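Local structure of putative pectin lyase (Geobacillus virus E2, 7CHU) at residues N263-T273 and P302-G311. The protein serves as a tailspike of a deep-sea thermophilic bacteriophage, probably recognising and perhaps cleaving a host surface polysaccharide through a pectate lyase-like beta-helix. Residues are numbered along the deposited sequence; the frame is centred on the assembly and turned at random.
Sequences NNGSHVYFDST and PNTPHMYLDG
Phe270 and Leu309 meet on the inward face of two successive beta-helix rungs, where Leu309 CD1 lies 3.6 Å from Phe270 CD2. Beside them the Val268 and Met307 side chains lie alongside each other, a looser touch with Val268 CG1 and Met307 CG 4.2 Å apart. This is the side-chain ladder of a parallel beta-helix, in which equivalent positions of consecutive turns pile up in rows. Just before the strands, His267 presents its CD2 edge to the face of His306 in an edge-to-face pair, planes at 81°, while Asn263, whose OD1 accepts from Asn230 N, donates through ND2 to His267 ND1 within the ring plane, which limits the ring's rotation. On the other face, Tyr308 CD2 sits 3.4 Å from Tyr269 CZ and over the centre of the Tyr269 ring, the planes inclined at 36°.

Between the faces run parallel backbone hydrogen bonds, with Tyr308 N to Val268 O and Phe270 N to Tyr308 O both 2.8 Å. Polar contacts close the two ends. Ser266 OG donates to Pro305 O, in the carbonyl plane; Asp310 takes Ser272 N on OD2 from above the carboxylate plane, and Ser272 OG also donates to Asp310 O. Arg278 forms a salt bridge with Asp310 OD1. Strand 268-271 lies between strands 240-243 and 307-309, and Phe284 and Phe289, from strands 283-285 and 288-290, pack against the Val268 and Met307 side chains.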
loop_
_atom_site.group_PDB
_atom_site.type_symbol
_atom_site.label_atom_id
_atom_site.label_comp_id
_atom_site.label_asym_id
_atom_site.label_seq_id
_atom_site.Cartn_x
_atom_site.Cartn_y
_atom_site.Cartn_z
ATOM N N ASN A 263 -0.256 0.252 23.703
ATOM C CA ASN A 263 -0.586 1.564 24.228
ATOM C C ASN A 263 -1.496 1.410 25.436
ATOM O O ASN A 263 -2.136 0.373 25.623
ATOM C CB ASN A 263 -1.218 2.419 23.140
ATOM C CG ASN A 263 -0.152 3.109 22.274
ATOM O OD1 ASN A 263 0.780 3.738 22.795
ATOM N ND2 ASN A 263 -0.265 2.952 20.965
ATOM N N ASN A 264 -1.489 2.423 26.301
ATOM C CA ASN A 264 -2.297 2.358 27.506
ATOM C C ASN A 264 -3.667 3.001 27.334
ATOM O O ASN A 264 -4.566 2.747 28.141
ATOM C CB ASN A 264 -1.513 2.965 28.675
ATOM C CG ASN A 264 -0.300 2.135 29.000
ATOM O OD1 ASN A 264 -0.433 0.960 29.296
ATOM N ND2 ASN A 264 0.891 2.705 28.866
ATOM N N GLY A 265 -3.843 3.819 26.306
ATOM C CA GLY A 265 -5.150 4.159 25.806
ATOM C C GLY A 265 -5.442 3.377 24.549
ATOM O O GLY A 265 -4.788 2.372 24.242
ATOM N N SER A 266 -6.430 3.849 23.794
ATOM C CA SER A 266 -6.614 3.351 22.435
ATOM C C SER A 266 -5.393 3.669 21.568
ATOM O O SER A 266 -4.728 4.687 21.759
ATOM C CB SER A 266 -7.864 3.974 21.829
ATOM O OG SER A 266 -9.028 3.360 22.383
ATOM N N HIS A 267 -5.117 2.819 20.566
ATOM C CA HIS A 267 -4.048 3.167 19.636
ATOM C C HIS A 267 -4.392 4.435 18.876
ATOM O O HIS A 267 -3.568 5.352 18.760
ATOM C CB HIS A 267 -3.770 2.035 18.648
ATOM C CG HIS A 267 -3.228 0.802 19.296
ATOM N ND1 HIS A 267 -2.086 0.805 20.074
ATOM C CD2 HIS A 267 -3.693 -0.470 19.307
ATOM C CE1 HIS A 267 -1.867 -0.419 20.527
ATOM N NE2 HIS A 267 -2.828 -1.209 20.081
ATOM N N VAL A 268 -5.593 4.486 18.320
ATOM C CA VAL A 268 -6.060 5.599 17.508
ATOM C C VAL A 268 -7.432 5.982 18.034
ATOM O O VAL A 268 -8.314 5.124 18.130
ATOM C CB VAL A 268 -6.156 5.214 16.024
ATOM C CG1 VAL A 268 -6.911 6.278 15.247
ATOM C CG2 VAL A 268 -4.766 4.983 15.443
ATOM N N TYR A 269 -7.609 7.257 18.389
ATOM C CA TYR A 269 -8.883 7.759 18.898
ATOM C C TYR A 269 -9.291 8.965 18.057
ATOM O O TYR A 269 -8.613 9.996 18.092
ATOM C CB TYR A 269 -8.757 8.144 20.381
ATOM C CG TYR A 269 -10.073 8.412 21.051
ATOM C CD1 TYR A 269 -10.745 9.606 20.823
ATOM C CD2 TYR A 269 -10.661 7.463 21.893
ATOM C CE1 TYR A 269 -11.966 9.889 21.427
ATOM C CE2 TYR A 269 -11.890 7.721 22.511
ATOM C CZ TYR A 269 -12.529 8.944 22.280
ATOM O OH TYR A 269 -13.740 9.228 22.858
ATOM N N PHE A 270 -10.360 8.827 17.268
ATOM C CA PHE A 270 -10.913 9.938 16.509
ATOM C C PHE A 270 -11.983 10.612 17.359
ATOM O O PHE A 270 -12.812 9.937 17.974
ATOM C CB PHE A 270 -11.533 9.490 15.185
ATOM C CG PHE A 270 -10.534 9.240 14.088
ATOM C CD1 PHE A 270 -10.125 10.261 13.241
ATOM C CD2 PHE A 270 -10.025 7.981 13.894
ATOM C CE1 PHE A 270 -9.212 10.024 12.215
ATOM C CE2 PHE A 270 -9.139 7.713 12.850
ATOM C CZ PHE A 270 -8.722 8.721 12.017
ATOM N N ASP A 271 -11.948 11.941 17.403
ATOM C CA ASP A 271 -12.894 12.736 18.183
ATOM C C ASP A 271 -13.446 13.801 17.243
ATOM O O ASP A 271 -12.694 14.657 16.775
ATOM C CB ASP A 271 -12.186 13.343 19.396
ATOM C CG ASP A 271 -13.087 14.246 20.241
ATOM O OD1 ASP A 271 -14.237 14.573 19.850
ATOM O OD2 ASP A 271 -12.597 14.650 21.319
ATOM N N SER A 272 -14.735 13.708 16.912
ATOM C CA SER A 272 -15.375 14.659 16.007
ATOM C C SER A 272 -16.360 15.553 16.751
ATOM O O SER A 272 -17.251 16.146 16.126
ATOM C CB SER A 272 -16.088 13.940 14.861
ATOM O OG SER A 272 -15.177 13.462 13.867
ATOM N N THR A 273 -16.204 15.672 18.063
ATOM C CA THR A 273 -17.174 16.431 18.853
ATOM C C THR A 273 -16.932 17.935 18.857
ATOM O O THR A 273 -17.739 18.663 19.439
ATOM C CB THR A 273 -17.192 15.963 20.303
ATOM O OG1 THR A 273 -15.924 16.247 20.913
ATOM C CG2 THR A 273 -17.552 14.460 20.397
ATOM N N PRO A 302 -5.942 -2.820 28.206
ATOM C CA PRO A 302 -6.880 -1.754 28.579
ATOM C C PRO A 302 -8.228 -1.959 27.914
ATOM O O PRO A 302 -8.321 -2.408 26.765
ATOM C CB PRO A 302 -6.190 -0.472 28.089
ATOM C CG PRO A 302 -5.222 -0.937 27.007
ATOM C CD PRO A 302 -4.788 -2.328 27.430
ATOM N N ASN A 303 -9.280 -1.637 28.664
ATOM C CA ASN A 303 -10.660 -1.769 28.207
ATOM C C ASN A 303 -10.995 -0.554 27.350
ATOM O O ASN A 303 -11.611 0.412 27.796
ATOM C CB ASN A 303 -11.604 -1.901 29.401
ATOM C CG ASN A 303 -13.051 -2.135 28.994
ATOM O OD1 ASN A 303 -13.380 -2.240 27.810
ATOM N ND2 ASN A 303 -13.929 -2.202 29.990
ATOM N N THR A 304 -10.591 -0.626 26.085
ATOM C CA THR A 304 -10.733 0.465 25.135
ATOM C C THR A 304 -10.441 -0.088 23.744
ATOM O O THR A 304 -9.634 -1.015 23.607
ATOM C CB THR A 304 -9.778 1.621 25.500
ATOM O OG1 THR A 304 -10.086 2.796 24.735
ATOM C CG2 THR A 304 -8.320 1.217 25.294
ATOM N N PRO A 305 -11.104 0.408 22.709
ATOM C CA PRO A 305 -10.895 -0.172 21.381
ATOM C C PRO A 305 -9.505 0.143 20.855
ATOM O O PRO A 305 -8.867 1.118 21.268
ATOM C CB PRO A 305 -11.989 0.478 20.529
ATOM C CG PRO A 305 -12.305 1.758 21.242
ATOM C CD PRO A 305 -12.122 1.468 22.702
ATOM N N HIS A 306 -9.012 -0.744 19.981
ATOM C CA HIS A 306 -7.747 -0.475 19.304
ATOM C C HIS A 306 -7.876 0.765 18.444
ATOM O O HIS A 306 -6.969 1.596 18.414
ATOM C CB HIS A 306 -7.288 -1.665 18.440
ATOM C CG HIS A 306 -6.518 -2.714 19.194
ATOM N ND1 HIS A 306 -6.622 -2.880 20.557
ATOM C CD2 HIS A 306 -5.620 -3.641 18.772
ATOM C CE1 HIS A 306 -5.836 -3.874 20.940
ATOM N NE2 HIS A 306 -5.208 -4.346 19.878
ATOM N N MET A 307 -9.006 0.922 17.755
ATOM C CA MET A 307 -9.286 2.144 17.005
ATOM C C MET A 307 -10.691 2.606 17.356
ATOM O O MET A 307 -11.653 1.869 17.117
ATOM C CB MET A 307 -9.167 1.910 15.493
ATOM C CG MET A 307 -9.625 3.130 14.673
ATOM S SD MET A 307 -9.497 2.907 12.888
ATOM C CE MET A 307 -7.726 2.712 12.709
ATOM N N TYR A 308 -10.826 3.817 17.914
ATOM C CA TYR A 308 -12.141 4.445 18.070
ATOM C C TYR A 308 -12.351 5.392 16.901
ATOM O O TYR A 308 -11.627 6.379 16.770
ATOM C CB TYR A 308 -12.278 5.208 19.391
ATOM C CG TYR A 308 -13.584 5.954 19.477
ATOM C CD1 TYR A 308 -14.797 5.260 19.548
ATOM C CD2 TYR A 308 -13.620 7.347 19.467
ATOM C CE1 TYR A 308 -16.011 5.926 19.610
ATOM C CE2 TYR A 308 -14.827 8.028 19.531
ATOM C CZ TYR A 308 -16.023 7.315 19.603
ATOM O OH TYR A 308 -17.223 7.991 19.669
ATOM N N LEU A 309 -13.307 5.082 16.030
ATOM C CA LEU A 309 -13.465 5.793 14.759
ATOM C C LEU A 309 -14.736 6.648 14.759
ATOM O O LEU A 309 -15.726 6.314 14.113
ATOM C CB LEU A 309 -13.468 4.780 13.628
ATOM C CG LEU A 309 -13.540 5.238 12.180
ATOM C CD1 LEU A 309 -12.720 6.492 12.039
ATOM C CD2 LEU A 309 -13.029 4.115 11.230
ATOM N N ASP A 310 -14.693 7.787 15.475
ATOM C CA ASP A 310 -15.712 8.834 15.322
ATOM C C ASP A 310 -15.298 9.720 14.149
ATOM O O ASP A 310 -14.744 10.818 14.308
ATOM C CB ASP A 310 -15.882 9.629 16.613
ATOM C CG ASP A 310 -16.930 10.750 16.506
ATOM O OD1 ASP A 310 -17.839 10.712 15.631
ATOM O OD2 ASP A 310 -16.830 11.688 17.325
ATOM N N GLY A 311 -15.583 9.224 12.944
ATOM C CA GLY A 311 -15.185 9.883 11.709
ATOM C C GLY A 311 -15.864 9.241 10.518
ATOM O O GLY A 311 -16.493 8.184 10.629
#